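Local coordinates for protein leucine--trna ligase (PDB 5AH5) that probably joins L-leucine to tRNA(Leu) at the expense of ATP, as a class I aminoacyl-tRNA synthetase, at residues V131-K136 with S493-L498; N121-A124 with T129-L132; T782-P787 with S791-R796. All blocks are in the same frame, centred on the assembly; numbering follows the deposited sequence.

Interactions 1 and 2 sit side by side in the catalytic part of the synthetase, their centres about 8 Å apart. Both use helix 128-143. Interaction 2 opens first along the chain, folding the loop 121-124 onto the start of this helix, and runs into interaction 1, which shares Val131 and Leu132 and closes far downstream at 493-498. The rings of Tyr130 and Trp495 meet, making the two contacts continuous: interaction 1 reaches the leucyl methyls of the bound ligand, and interaction 2 lies one layer behind. Interaction 3 begins only after both, between helices 776-785 and 787-792, its centre 73 to 74 Å from theirs, in a small C-terminal unit next to the bound RNA.

Interaction 1 (V131-K136 with S493-L498); sequences VLAQQK and SSWYFL. With LSS (5'-O-(L-leucylsulfamoyl)adenosine), chain I.
The indole of Trp495 points edge-on at helix 128-143, with its N-H aimed at the side-chain carbonyl of Gln134. Trp495 NE1 donates to Gln134 OE1 over 2.9 Å along a nearly straight N-H...O line (171°), and OE1 lies almost in the ring plane. On the acceptor side the amide is turned steeply, its plane 67° from that of the indole, so the two flat groups do not stack. Gln134 CG is anti to the backbone N (chi1 -170°) and the chain beyond it is extended, which carries the amide out from the helix to the ring. The other end of the amide is used as well: NE2 is hydrogen-bonded to OD1 of Asp492, which helps fix the rotation of the group. Farther round the indole edge, the methyl CB of Ala133 packs near the ring plane, 3.6 Å from Trp495 CH2. The contact joins helix 128-143 to the loop after helix 489-492; both segments lie in class I synthetase sequence, yet they are 357 residues apart along the chain. Ser493 and Tyr496, close to Trp495 in sequence, line the leucyl end of the ligand pocket. Ser493 OG lies 3.7 Å from methyl C10 of the leucylsulfamoyl adenosine, while Tyr496 OH approaches the other methyl, C11, at 3.6 Å. The phenol of Tyr496 is also hydrogen-bonded to the hydroxyl of Tyr523, and its ring stacks on Phe39.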
ATOM      1  N   VAL B 131     -21.102  -7.422   5.849  1.00 22.62           N
ATOM      2  CA  VAL B 131     -22.132  -6.491   5.357  1.00 20.50           C
ATOM      3  C   VAL B 131     -22.854  -5.763   6.480  1.00 21.04           C
ATOM      4  O   VAL B 131     -23.083  -4.541   6.419  1.00 22.46           O
ATOM      5  CB  VAL B 131     -23.160  -7.307   4.485  1.00 21.80           C
ATOM      6  CG1 VAL B 131     -24.365  -6.492   4.127  1.00 20.16           C
ATOM      7  CG2 VAL B 131     -22.501  -7.792   3.230  1.00 24.24           C
ATOM      8  N   LEU B 132     -23.223  -6.505   7.517  1.00 23.23           N
ATOM      9  CA  LEU B 132     -23.876  -5.906   8.740  1.00 24.38           C
ATOM     10  C   LEU B 132     -23.008  -4.766   9.307  1.00 25.25           C
ATOM     11  O   LEU B 132     -23.400  -3.553   9.420  1.00 27.59           O
ATOM     12  CB  LEU B 132     -24.099  -7.044   9.814  1.00 24.76           C
ATOM     13  CG  LEU B 132     -24.550  -6.581  11.227  1.00 27.93           C
ATOM     14  CD1 LEU B 132     -25.800  -5.699  11.183  1.00 31.94           C
ATOM     15  CD2 LEU B 132     -24.804  -7.782  12.125  1.00 30.72           C
ATOM     16  N   ALA B 133     -21.748  -5.110   9.542  1.00 26.66           N
ATOM     17  CA  ALA B 133     -20.803  -4.081   9.999  1.00 25.17           C
ATOM     18  C   ALA B 133     -20.702  -2.883   9.101  1.00 23.46           C
ATOM     19  O   ALA B 133     -20.789  -1.731   9.560  1.00 23.82           O
ATOM     20  CB  ALA B 133     -19.447  -4.708  10.219  1.00 28.68           C
ATOM     21  N   GLN B 134     -20.611  -3.093   7.794  1.00 23.56           N
ATOM     22  CA  GLN B 134     -20.428  -1.947   6.920  1.00 23.50           C
ATOM     23  C   GLN B 134     -21.663  -1.110   6.810  1.00 22.59           C
ATOM     24  O   GLN B 134     -21.587   0.113   6.681  1.00 25.47           O
ATOM     25  CB  GLN B 134     -20.001  -2.445   5.535  1.00 27.19           C
ATOM     26  CG  GLN B 134     -19.549  -1.347   4.588  1.00 29.91           C
ATOM     27  CD  GLN B 134     -18.579  -1.885   3.530  1.00 31.03           C
ATOM     28  OE1 GLN B 134     -17.452  -2.260   3.854  1.00 33.26           O
ATOM     29  NE2 GLN B 134     -19.027  -1.969   2.287  1.00 27.99           N
ATOM     30  N   GLN B 135     -22.835  -1.765   6.867  1.00 25.78           N
ATOM     31  CA  GLN B 135     -24.112  -1.045   6.800  1.00 23.87           C
ATOM     32  C   GLN B 135     -24.261  -0.193   8.032  1.00 23.74           C
ATOM     33  O   GLN B 135     -24.666   0.964   7.930  1.00 26.49           O
ATOM     34  CB  GLN B 135     -25.272  -2.001   6.564  1.00 24.74           C
ATOM     35  CG  GLN B 135     -25.248  -2.570   5.143  1.00 27.79           C
ATOM     36  CD  GLN B 135     -26.331  -3.629   4.876  1.00 28.04           C
ATOM     37  OE1 GLN B 135     -26.870  -4.281   5.783  1.00 26.81           O
ATOM     38  NE2 GLN B 135     -26.639  -3.797   3.614  1.00 28.36           N
ATOM     39  N   LYS B 136     -23.836  -0.700   9.173  1.00 26.10           N
ATOM     40  CA  LYS B 136     -23.840   0.150  10.387  1.00 30.32           C
ATOM     41  C   LYS B 136     -22.950   1.302  10.271  1.00 28.68           C
ATOM     42  O   LYS B 136     -23.345   2.444  10.608  1.00 30.85           O
ATOM     43  CB  LYS B 136     -23.463  -0.604  11.639  1.00 31.19           C
ATOM     44  CG  LYS B 136     -24.447  -1.665  12.021  1.00 36.20           C
ATOM     45  CD  LYS B 136     -23.988  -2.297  13.324  1.00 41.79           C
ATOM     46  CE  LYS B 136     -24.874  -3.429  13.726  1.00 46.80           C
ATOM     47  NZ  LYS B 136     -24.761  -3.666  15.188  1.00 53.47           N
ATOM     48  N   SER B 493     -12.741  -2.143   1.426  1.00 25.32           N
ATOM     49  CA  SER B 493     -11.346  -2.233   1.685  1.00 27.97           C
ATOM     50  C   SER B 493     -10.807  -0.981   2.364  1.00 29.85           C
ATOM     51  O   SER B 493      -9.652  -0.957   2.653  1.00 31.12           O
ATOM     52  CB  SER B 493     -10.609  -2.561   0.363  1.00 27.87           C
ATOM     53  OG  SER B 493     -10.808  -1.590  -0.638  1.00 26.15           O
ATOM     54  N   SER B 494     -11.633   0.058   2.616  1.00 29.49           N
ATOM     55  CA  SER B 494     -11.166   1.223   3.271  1.00 29.37           C
ATOM     56  C   SER B 494     -10.968   1.086   4.793  1.00 30.32           C
ATOM     57  O   SER B 494     -10.343   1.958   5.389  1.00 31.04           O
ATOM     58  CB  SER B 494     -12.074   2.418   2.982  1.00 30.45           C
ATOM     59  OG  SER B 494     -13.330   2.286   3.639  1.00 35.43           O
ATOM     60  N   TRP B 495     -11.524   0.043   5.400  1.00 28.35           N
ATOM     61  CA  TRP B 495     -11.510  -0.167   6.838  1.00 26.25           C
ATOM     62  C   TRP B 495     -11.338  -1.641   7.238  1.00 24.48           C
ATOM     63  O   TRP B 495     -11.350  -1.964   8.410  1.00 23.31           O
ATOM     64  CB  TRP B 495     -12.781   0.392   7.422  1.00 28.76           C
ATOM     65  CG  TRP B 495     -14.007  -0.484   7.170  1.00 26.71           C
ATOM     66  CD1 TRP B 495     -14.705  -0.554   6.019  1.00 30.27           C
ATOM     67  CD2 TRP B 495     -14.617  -1.434   8.059  1.00 26.52           C
ATOM     68  NE1 TRP B 495     -15.737  -1.474   6.121  1.00 26.71           N
ATOM     69  CE2 TRP B 495     -15.697  -2.030   7.364  1.00 28.02           C
ATOM     70  CE3 TRP B 495     -14.395  -1.809   9.378  1.00 25.29           C
ATOM     71  CZ2 TRP B 495     -16.499  -2.987   7.936  1.00 26.75           C
ATOM     72  CZ3 TRP B 495     -15.160  -2.740   9.938  1.00 24.64           C
ATOM     73  CH2 TRP B 495     -16.247  -3.323   9.228  1.00 27.51           C
ATOM     74  N   TYR B 496     -11.123  -2.549   6.293  1.00 22.70           N
ATOM     75  CA  TYR B 496     -11.063  -3.992   6.643  1.00 23.32           C
ATOM     76  C   TYR B 496     -10.024  -4.387   7.674  1.00 24.24           C
ATOM     77  O   TYR B 496     -10.168  -5.415   8.379  1.00 21.34           O
ATOM     78  CB  TYR B 496     -10.815  -4.829   5.380  1.00 23.10           C
ATOM     79  CG  TYR B 496      -9.377  -4.843   4.796  1.00 23.76           C
ATOM     80  CD1 TYR B 496      -8.864  -3.762   4.121  1.00 22.88           C
ATOM     81  CD2 TYR B 496      -8.582  -5.964   4.906  1.00 22.77           C
ATOM     82  CE1 TYR B 496      -7.579  -3.786   3.569  1.00 24.53           C
ATOM     83  CE2 TYR B 496      -7.286  -6.016   4.357  1.00 24.55           C
ATOM     84  CZ  TYR B 496      -6.785  -4.927   3.717  1.00 25.56           C
ATOM     85  OH  TYR B 496      -5.519  -4.956   3.178  1.00 25.59           O
ATOM     86  N   PHE B 497      -8.913  -3.651   7.640  1.00 24.59           N
ATOM     87  CA  PHE B 497      -7.807  -3.854   8.550  1.00 25.23           C
ATOM     88  C   PHE B 497      -8.228  -3.580  10.018  1.00 25.39           C
ATOM     89  O   PHE B 497      -7.590  -4.100  10.960  1.00 31.50           O
ATOM     90  CB  PHE B 497      -6.564  -2.986   8.138  1.00 23.33           C
ATOM     91  CG  PHE B 497      -6.920  -1.551   7.837  1.00 24.66           C
ATOM     92  CD1 PHE B 497      -6.964  -0.621   8.821  1.00 23.29           C
ATOM     93  CD2 PHE B 497      -7.299  -1.167   6.582  1.00 26.66           C
ATOM     94  CE1 PHE B 497      -7.342   0.663   8.549  1.00 22.93           C
ATOM     95  CE2 PHE B 497      -7.696   0.127   6.298  1.00 23.20           C
ATOM     96  CZ  PHE B 497      -7.737   1.038   7.293  1.00 23.24           C
ATOM     97  N   LEU B 498      -9.211  -2.698  10.214  1.00 27.42           N
ATOM     98  CA  LEU B 498      -9.854  -2.532  11.523  1.00 27.41           C
ATOM     99  C   LEU B 498     -10.858  -3.612  11.934  1.00 29.03           C
ATOM    100  O   LEU B 498     -11.337  -3.590  13.096  1.00 28.07           O
ATOM    101  CB  LEU B 498     -10.519  -1.145  11.630  1.00 26.26           C
ATOM    102  CG  LEU B 498      -9.674   0.018  11.220  1.00 26.22           C
ATOM    103  CD1 LEU B 498     -10.507   1.288  11.159  1.00 28.89           C
ATOM    104  CD2 LEU B 498      -8.459   0.105  12.136  1.00 28.32           C
TER
HETATM  105  C1  LSS I1818      -5.976  -5.854  -4.675  1.00 26.69           C
HETATM  106  N1  LSS I1818       3.596  -8.617  -8.748  1.00 26.41           N
HETATM  107  O1  LSS I1818      -5.238  -5.103  -5.274  1.00 28.41           O
HETATM  108  S1  LSS I1818      -5.116  -7.830  -5.873  1.00 26.30           S
HETATM  109  C2  LSS I1818       3.658  -8.125  -7.513  1.00 29.83           C
HETATM  110  N2  LSS I1818      -6.011  -7.158  -4.884  1.00 25.39           N
HETATM  111  O2  LSS I1818       0.048  -5.298  -5.681  1.00 28.72           O
HETATM  112  N3  LSS I1818       2.566  -7.927  -6.744  1.00 30.16           N
HETATM  113  O3  LSS I1818      -0.566  -5.689  -3.021  1.00 27.32           O
HETATM  114  C4  LSS I1818       1.354  -8.252  -7.252  1.00 29.75           C
HETATM  115  N4  LSS I1818      -7.999  -6.247  -3.264  1.00 23.97           N
HETATM  116  O4  LSS I1818      -0.988  -8.528  -4.648  1.00 25.84           O
HETATM  117  C5  LSS I1818       1.219  -8.686  -8.565  1.00 30.17           C
HETATM  118  O5  LSS I1818      -3.609  -7.627  -5.383  1.00 29.97           O
HETATM  119  C6  LSS I1818       2.364  -8.846  -9.327  1.00 31.26           C
HETATM  120  N6  LSS I1818       2.243  -9.330 -10.591  1.00 27.78           N
HETATM  121  C7  LSS I1818      -7.044  -3.924  -1.423  1.00 20.27           C
HETATM  122  N7  LSS I1818      -0.104  -8.877  -8.805  1.00 32.34           N
HETATM  123  C8  LSS I1818      -0.790  -8.515  -7.687  1.00 30.58           C
HETATM  124  C9  LSS I1818      -6.216  -4.669  -2.474  1.00 22.91           C
HETATM  125  N9  LSS I1818       0.117  -8.165  -6.736  1.00 30.27           N
HETATM  126  CA  LSS I1818      -6.946  -5.285  -3.681  1.00 26.07           C
HETATM  127  C10 LSS I1818      -7.578  -2.623  -2.043  1.00 24.17           C
HETATM  128  C11 LSS I1818      -6.148  -3.719  -0.151  1.00 20.24           C
HETATM  129  O1A LSS I1818      -5.090  -7.371  -7.269  1.00 25.13           O
HETATM  130  C21 LSS I1818      -0.146  -7.669  -5.400  1.00 25.88           C
HETATM  131  C22 LSS I1818      -0.836  -6.350  -5.416  1.00 26.36           C
HETATM  132  C23 LSS I1818      -1.451  -6.272  -4.017  1.00 27.04           C
HETATM  133  C24 LSS I1818      -1.746  -7.735  -3.756  1.00 25.13           C
HETATM  134  C25 LSS I1818      -3.182  -8.121  -4.118  1.00 27.58           C
HETATM  135  O2A LSS I1818      -5.264  -9.269  -5.855  1.00 20.07           O

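Interaction 2 (N121-A124 with T129-L132); sequences NELA and TYVL
The carbonyl oxygen of Ala124 lies 3.4 Å from CB of Tyr130 and accepts a hydrogen bond from the hydroxyl of Ser127. The same Ser127 oxygen has a weak hydrogen bond with the backbone N of Tyr130, so the loop end and the start of helix 128-143 are tied through one side chain. The rest of the contact is apolar. Both methyls of Leu123 reach the CE2 corner of the tyrosine from the same side of the ring, CD2 near its plane and CD1 farther from it; CD1 and CD2 of Leu123 are each 4.0 Å from CE2 of Tyr130. Tyr130 holds CG anti to its own N (chi1 -159°), which sends the ring off the helix toward the loop. This is where the connection after helix 95-112 turns into helix 128-143 in the catalytic part of the class I synthetase. The hydroxyl of the buried Tyr130 is hydrogen-bonded to the carbonyl of Asp492, and the ring itself meets the indole of Trp495 with their planes about 30° apart. Leu123 also touches Arg499 and Tyr500, and Asn121 ND2 is hydrogen-bonded to the carbonyl of Tyr500, giving the loop a second grip on the segment that follows Trp495.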
ATOM      1  N   ASN B 121      -8.887 -15.026  12.446  1.00 24.98           N
ATOM      2  CA  ASN B 121      -9.163 -13.657  12.133  1.00 24.49           C
ATOM      3  C   ASN B 121      -9.572 -13.450  10.665  1.00 21.34           C
ATOM      4  O   ASN B 121      -9.730 -12.344  10.263  1.00 22.40           O
ATOM      5  CB  ASN B 121      -7.927 -12.776  12.516  1.00 25.98           C
ATOM      6  CG  ASN B 121      -7.694 -12.777  14.018  1.00 26.88           C
ATOM      7  OD1 ASN B 121      -7.040 -13.648  14.501  1.00 26.02           O
ATOM      8  ND2 ASN B 121      -8.367 -11.881  14.754  1.00 26.26           N
ATOM      9  N   GLU B 122      -9.739 -14.510   9.903  1.00 21.42           N
ATOM     10  CA  GLU B 122     -10.164 -14.372   8.523  1.00 26.86           C
ATOM     11  C   GLU B 122     -11.508 -13.663   8.365  1.00 28.82           C
ATOM     12  O   GLU B 122     -12.375 -13.759   9.224  1.00 27.89           O
ATOM     13  CB  GLU B 122     -10.238 -15.775   7.909  1.00 27.38           C
ATOM     14  CG  GLU B 122     -10.650 -15.912   6.432  1.00 27.44           C
ATOM     15  CD  GLU B 122     -10.734 -17.364   6.015  1.00 27.29           C
ATOM     16  OE1 GLU B 122     -10.587 -18.278   6.860  1.00 27.78           O
ATOM     17  OE2 GLU B 122     -10.876 -17.659   4.800  1.00 33.47           O
ATOM     18  N   LEU B 123     -11.649 -12.908   7.285  1.00 29.59           N
ATOM     19  CA  LEU B 123     -12.913 -12.310   6.908  1.00 24.98           C
ATOM     20  C   LEU B 123     -13.074 -12.306   5.404  1.00 29.38           C
ATOM     21  O   LEU B 123     -12.139 -12.573   4.632  1.00 25.49           O
ATOM     22  CB  LEU B 123     -13.061 -10.880   7.427  1.00 26.44           C
ATOM     23  CG  LEU B 123     -11.960  -9.887   7.045  1.00 26.02           C
ATOM     24  CD1 LEU B 123     -12.165  -9.322   5.614  1.00 25.51           C
ATOM     25  CD2 LEU B 123     -11.872  -8.706   7.992  1.00 27.06           C
ATOM     26  N   ALA B 124     -14.301 -12.040   4.982  1.00 29.27           N
ATOM     27  CA  ALA B 124     -14.593 -11.908   3.561  1.00 26.19           C
ATOM     28  C   ALA B 124     -15.564 -10.752   3.447  1.00 25.18           C
ATOM     29  O   ALA B 124     -16.560 -10.743   4.156  1.00 24.51           O
ATOM     30  CB  ALA B 124     -15.191 -13.189   3.084  1.00 30.43           C
ATOM     31  N   THR B 129     -21.913 -11.188   7.850  1.00 23.98           N
ATOM     32  CA  THR B 129     -21.344 -10.476   9.031  1.00 27.50           C
ATOM     33  C   THR B 129     -20.596  -9.169   8.693  1.00 26.15           C
ATOM     34  O   THR B 129     -20.792  -8.112   9.319  1.00 26.87           O
ATOM     35  CB  THR B 129     -20.527 -11.437   9.925  1.00 28.32           C
ATOM     36  OG1 THR B 129     -20.301 -10.764  11.159  1.00 30.88           O
ATOM     37  CG2 THR B 129     -19.221 -11.868   9.232  1.00 30.82           C
ATOM     38  N   TYR B 130     -19.816  -9.192   7.612  1.00 27.33           N
ATOM     39  CA  TYR B 130     -19.143  -7.970   7.135  1.00 22.20           C
ATOM     40  C   TYR B 130     -20.100  -6.956   6.605  1.00 21.42           C
ATOM     41  O   TYR B 130     -20.023  -5.740   6.928  1.00 22.45           O
ATOM     42  CB  TYR B 130     -18.097  -8.338   6.085  1.00 23.56           C
ATOM     43  CG  TYR B 130     -17.045  -7.279   5.930  1.00 23.71           C
ATOM     44  CD1 TYR B 130     -17.244  -6.199   5.095  1.00 24.98           C
ATOM     45  CD2 TYR B 130     -15.827  -7.382   6.606  1.00 25.14           C
ATOM     46  CE1 TYR B 130     -16.258  -5.240   4.919  1.00 28.36           C
ATOM     47  CE2 TYR B 130     -14.829  -6.399   6.475  1.00 27.57           C
ATOM     48  CZ  TYR B 130     -15.034  -5.346   5.638  1.00 26.83           C
ATOM     49  OH  TYR B 130     -14.059  -4.397   5.492  1.00 28.62           O
ATOM     50  N   VAL B 131     -21.102  -7.422   5.849  1.00 22.62           N
ATOM     51  CA  VAL B 131     -22.132  -6.491   5.357  1.00 20.50           C
ATOM     52  C   VAL B 131     -22.854  -5.763   6.480  1.00 21.04           C
ATOM     53  O   VAL B 131     -23.083  -4.541   6.419  1.00 22.46           O
ATOM     54  CB  VAL B 131     -23.160  -7.307   4.485  1.00 21.80           C
ATOM     55  CG1 VAL B 131     -24.365  -6.492   4.127  1.00 20.16           C
ATOM     56  CG2 VAL B 131     -22.501  -7.792   3.230  1.00 24.24           C
ATOM     57  N   LEU B 132     -23.223  -6.505   7.517  1.00 23.23           N
ATOM     58  CA  LEU B 132     -23.876  -5.906   8.740  1.00 24.38           C
ATOM     59  C   LEU B 132     -23.008  -4.766   9.307  1.00 25.25           C
ATOM     60  O   LEU B 132     -23.400  -3.553   9.420  1.00 27.59           O
ATOM     61  CB  LEU B 132     -24.099  -7.044   9.814  1.00 24.76           C
ATOM     62  CG  LEU B 132     -24.550  -6.581  11.227  1.00 27.93           C
ATOM     63  CD1 LEU B 132     -25.800  -5.699  11.183  1.00 31.94           C
ATOM     64  CD2 LEU B 132     -24.804  -7.782  12.125  1.00 30.72           C
TER

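Interaction 3 (T782-P787 with S791-R796); sequences TVLALP and SRLSDR
Ser791 grips the carbonyl oxygen of Pro787 twice. Ser791 N donates over 2.8 Å to Pro787 O, the regular bond of a helical turn, and Ser791 OG donates to the same Pro787 O at 2.6 Å. The two donors come from opposite faces of the carbonyl plane, the hydroxyl tilted 34° and the amide 31° from it. Ser791 holds OG anti to its own carbonyl carbon (chi1 -62°), which folds the hydroxyl back along the helix to the preceding turn. A second doubly used carbonyl sits at the end of helix 787-792, this time with the donor three residues on: Ser791 O accepts from Ser794 N at 3.1 Å and from Ser794 OG at 2.8 Å, just as the chain enters the type I turn from Leu793 to Arg796. The apolar part is small. Leu784, from the last turn of helix 776-785, meets Leu793 with their side chains at about a right angle, and the methyl CD2 of Leu784 is 3.7 Å from CD1 of Leu793. Leu793 also rests on Val813, and Val783 packs on Ile809 and Leu811, all in strand 808-813 of the four-stranded mixed sheet. Charge enters outside the two segments, where Arg792 NH2 makes a salt bridge with a phosphate of the bound RNA. Across the two segments the polar part is thus two bonds to one carbonyl and the apolar part one leucine pair, with none of the touching residues fully buried, consistent with a surface corner whose short helix presents an arginine to the RNA backbone.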
ATOM      1  N   THR B 782      52.217   1.090  15.062  1.00 33.39           N
ATOM      2  CA  THR B 782      52.200  -0.046  14.136  1.00 34.90           C
ATOM      3  C   THR B 782      51.953   0.372  12.674  1.00 31.88           C
ATOM      4  O   THR B 782      52.629  -0.137  11.752  1.00 31.35           O
ATOM      5  CB  THR B 782      51.167  -1.104  14.578  1.00 37.84           C
ATOM      6  OG1 THR B 782      51.491  -1.474  15.916  1.00 36.95           O
ATOM      7  CG2 THR B 782      51.197  -2.381  13.664  1.00 36.48           C
ATOM      8  N   VAL B 783      51.054   1.315  12.480  1.00 26.99           N
ATOM      9  CA  VAL B 783      50.717   1.861  11.147  1.00 29.50           C
ATOM     10  C   VAL B 783      51.937   2.584  10.528  1.00 28.64           C
ATOM     11  O   VAL B 783      52.236   2.407   9.355  1.00 25.92           O
ATOM     12  CB  VAL B 783      49.496   2.836  11.150  1.00 34.10           C
ATOM     13  CG1 VAL B 783      49.181   3.325   9.751  1.00 38.80           C
ATOM     14  CG2 VAL B 783      48.247   2.158  11.673  1.00 41.92           C
ATOM     15  N   LEU B 784      52.634   3.383  11.319  1.00 31.62           N
ATOM     16  CA  LEU B 784      53.750   4.203  10.818  1.00 30.41           C
ATOM     17  C   LEU B 784      54.909   3.336  10.445  1.00 27.42           C
ATOM     18  O   LEU B 784      55.672   3.718   9.602  1.00 32.93           O
ATOM     19  CB  LEU B 784      54.194   5.297  11.796  1.00 30.31           C
ATOM     20  CG  LEU B 784      53.100   6.326  12.066  1.00 29.42           C
ATOM     21  CD1 LEU B 784      53.512   7.265  13.198  1.00 28.93           C
ATOM     22  CD2 LEU B 784      52.753   7.050  10.800  1.00 32.17           C
ATOM     23  N   ALA B 785      54.975   2.157  11.024  1.00 29.26           N
ATOM     24  CA  ALA B 785      55.953   1.163  10.676  1.00 29.96           C
ATOM     25  C   ALA B 785      55.694   0.364   9.424  1.00 31.02           C
ATOM     26  O   ALA B 785      56.619  -0.193   8.909  1.00 34.73           O
ATOM     27  CB  ALA B 785      56.134   0.203  11.852  1.00 35.61           C
ATOM     28  N   LEU B 786      54.486   0.326   8.877  1.00 28.56           N
ATOM     29  CA  LEU B 786      54.273  -0.392   7.638  1.00 28.68           C
ATOM     30  C   LEU B 786      55.145   0.147   6.500  1.00 29.35           C
ATOM     31  O   LEU B 786      55.301   1.359   6.367  1.00 26.81           O
ATOM     32  CB  LEU B 786      52.821  -0.298   7.203  1.00 27.98           C
ATOM     33  CG  LEU B 786      51.795  -0.794   8.222  1.00 26.74           C
ATOM     34  CD1 LEU B 786      50.398  -0.431   7.731  1.00 28.90           C
ATOM     35  CD2 LEU B 786      51.962  -2.306   8.422  1.00 28.23           C
ATOM     36  N   PRO B 787      55.696  -0.739   5.665  1.00 26.35           N
ATOM     37  CA  PRO B 787      56.603  -0.210   4.655  1.00 27.36           C
ATOM     38  C   PRO B 787      56.039   0.814   3.718  1.00 27.52           C
ATOM     39  O   PRO B 787      56.728   1.773   3.325  1.00 27.68           O
ATOM     40  CB  PRO B 787      56.990  -1.463   3.849  1.00 25.30           C
ATOM     41  CG  PRO B 787      56.975  -2.548   4.852  1.00 28.49           C
ATOM     42  CD  PRO B 787      55.880  -2.197   5.850  1.00 29.14           C
ATOM     43  N   SER B 791      57.301   4.541   3.512  1.00 31.28           N
ATOM     44  CA  SER B 791      57.710   4.994   2.187  1.00 33.79           C
ATOM     45  C   SER B 791      57.017   6.314   1.833  1.00 33.16           C
ATOM     46  O   SER B 791      57.656   7.295   1.526  1.00 29.44           O
ATOM     47  CB  SER B 791      57.416   3.929   1.124  1.00 31.27           C
ATOM     48  OG  SER B 791      58.149   2.728   1.370  1.00 26.97           O
ATOM     49  N   ARG B 792      55.703   6.334   1.927  1.00 34.68           N
ATOM     50  CA  ARG B 792      54.920   7.501   1.535  1.00 33.58           C
ATOM     51  C   ARG B 792      55.097   8.705   2.443  1.00 31.20           C
ATOM     52  O   ARG B 792      54.862   9.802   2.004  1.00 38.44           O
ATOM     53  CB  ARG B 792      53.458   7.138   1.479  1.00 37.43           C
ATOM     54  CG  ARG B 792      53.137   6.394   0.200  1.00 39.28           C
ATOM     55  CD  ARG B 792      51.883   5.592   0.341  1.00 40.79           C
ATOM     56  NE  ARG B 792      51.820   4.642  -0.771  1.00 42.09           N
ATOM     57  CZ  ARG B 792      51.234   4.904  -1.921  1.00 40.50           C
ATOM     58  NH1 ARG B 792      50.662   6.093  -2.157  1.00 44.65           N
ATOM     59  NH2 ARG B 792      51.249   3.986  -2.861  1.00 44.30           N
ATOM     60  N   LEU B 793      55.487   8.505   3.695  1.00 32.34           N
ATOM     61  CA  LEU B 793      55.816   9.600   4.610  1.00 36.07           C
ATOM     62  C   LEU B 793      57.308   9.902   4.674  1.00 39.39           C
ATOM     63  O   LEU B 793      57.725  10.680   5.533  1.00 41.86           O
ATOM     64  CB  LEU B 793      55.341   9.304   6.046  1.00 35.97           C
ATOM     65  CG  LEU B 793      53.900   8.840   6.285  1.00 43.77           C
ATOM     66  CD1 LEU B 793      53.484   9.014   7.736  1.00 42.57           C
ATOM     67  CD2 LEU B 793      52.913   9.493   5.337  1.00 40.87           C
ATOM     68  N   SER B 794      58.136   9.305   3.825  1.00 35.78           N
ATOM     69  CA  SER B 794      59.586   9.537   3.994  1.00 40.37           C
ATOM     70  C   SER B 794      59.976  10.988   3.631  1.00 39.09           C
ATOM     71  O   SER B 794      61.012  11.451   4.078  1.00 42.27           O
ATOM     72  CB  SER B 794      60.420   8.557   3.171  1.00 34.69           C
ATOM     73  OG  SER B 794      60.051   8.760   1.837  1.00 37.35           O
ATOM     74  N   ASP B 795      59.137  11.697   2.876  1.00 39.78           N
ATOM     75  CA  ASP B 795      59.376  13.127   2.543  1.00 52.36           C
ATOM     76  C   ASP B 795      58.194  14.058   2.899  1.00 45.82           C
ATOM     77  O   ASP B 795      57.994  15.080   2.279  1.00 44.31           O
ATOM     78  CB  ASP B 795      59.736  13.264   1.030  1.00 59.13           C
ATOM     79  CG  ASP B 795      58.553  12.925   0.083  1.00 68.33           C
ATOM     80  OD1 ASP B 795      57.703  12.044   0.429  1.00 85.45           O
ATOM     81  OD2 ASP B 795      58.478  13.540  -1.018  1.00 80.43           O
ATOM     82  N   ARG B 796      57.389  13.670   3.874  1.00 43.06           N
ATOM     83  CA  ARG B 796      56.159  14.344   4.204  1.00 38.80           C
ATOM     84  C   ARG B 796      56.006  14.231   5.710  1.00 39.51           C
ATOM     85  O   ARG B 796      56.464  13.246   6.309  1.00 39.70           O
ATOM     86  CB  ARG B 796      54.975  13.686   3.492  1.00 42.60           C
ATOM     87  CG  ARG B 796      55.186  13.464   2.005  1.00 49.55           C
ATOM     88  CD  ARG B 796      53.987  12.856   1.299  1.00 46.62           C
ATOM     89  NE  ARG B 796      52.916  13.800   1.207  1.00 57.07           N
ATOM     90  CZ  ARG B 796      51.740  13.572   0.622  1.00 63.19           C
ATOM     91  NH1 ARG B 796      51.456  12.388   0.062  1.00 59.78           N
ATOM     92  NH2 ARG B 796      50.827  14.551   0.615  1.00 62.80           N
TER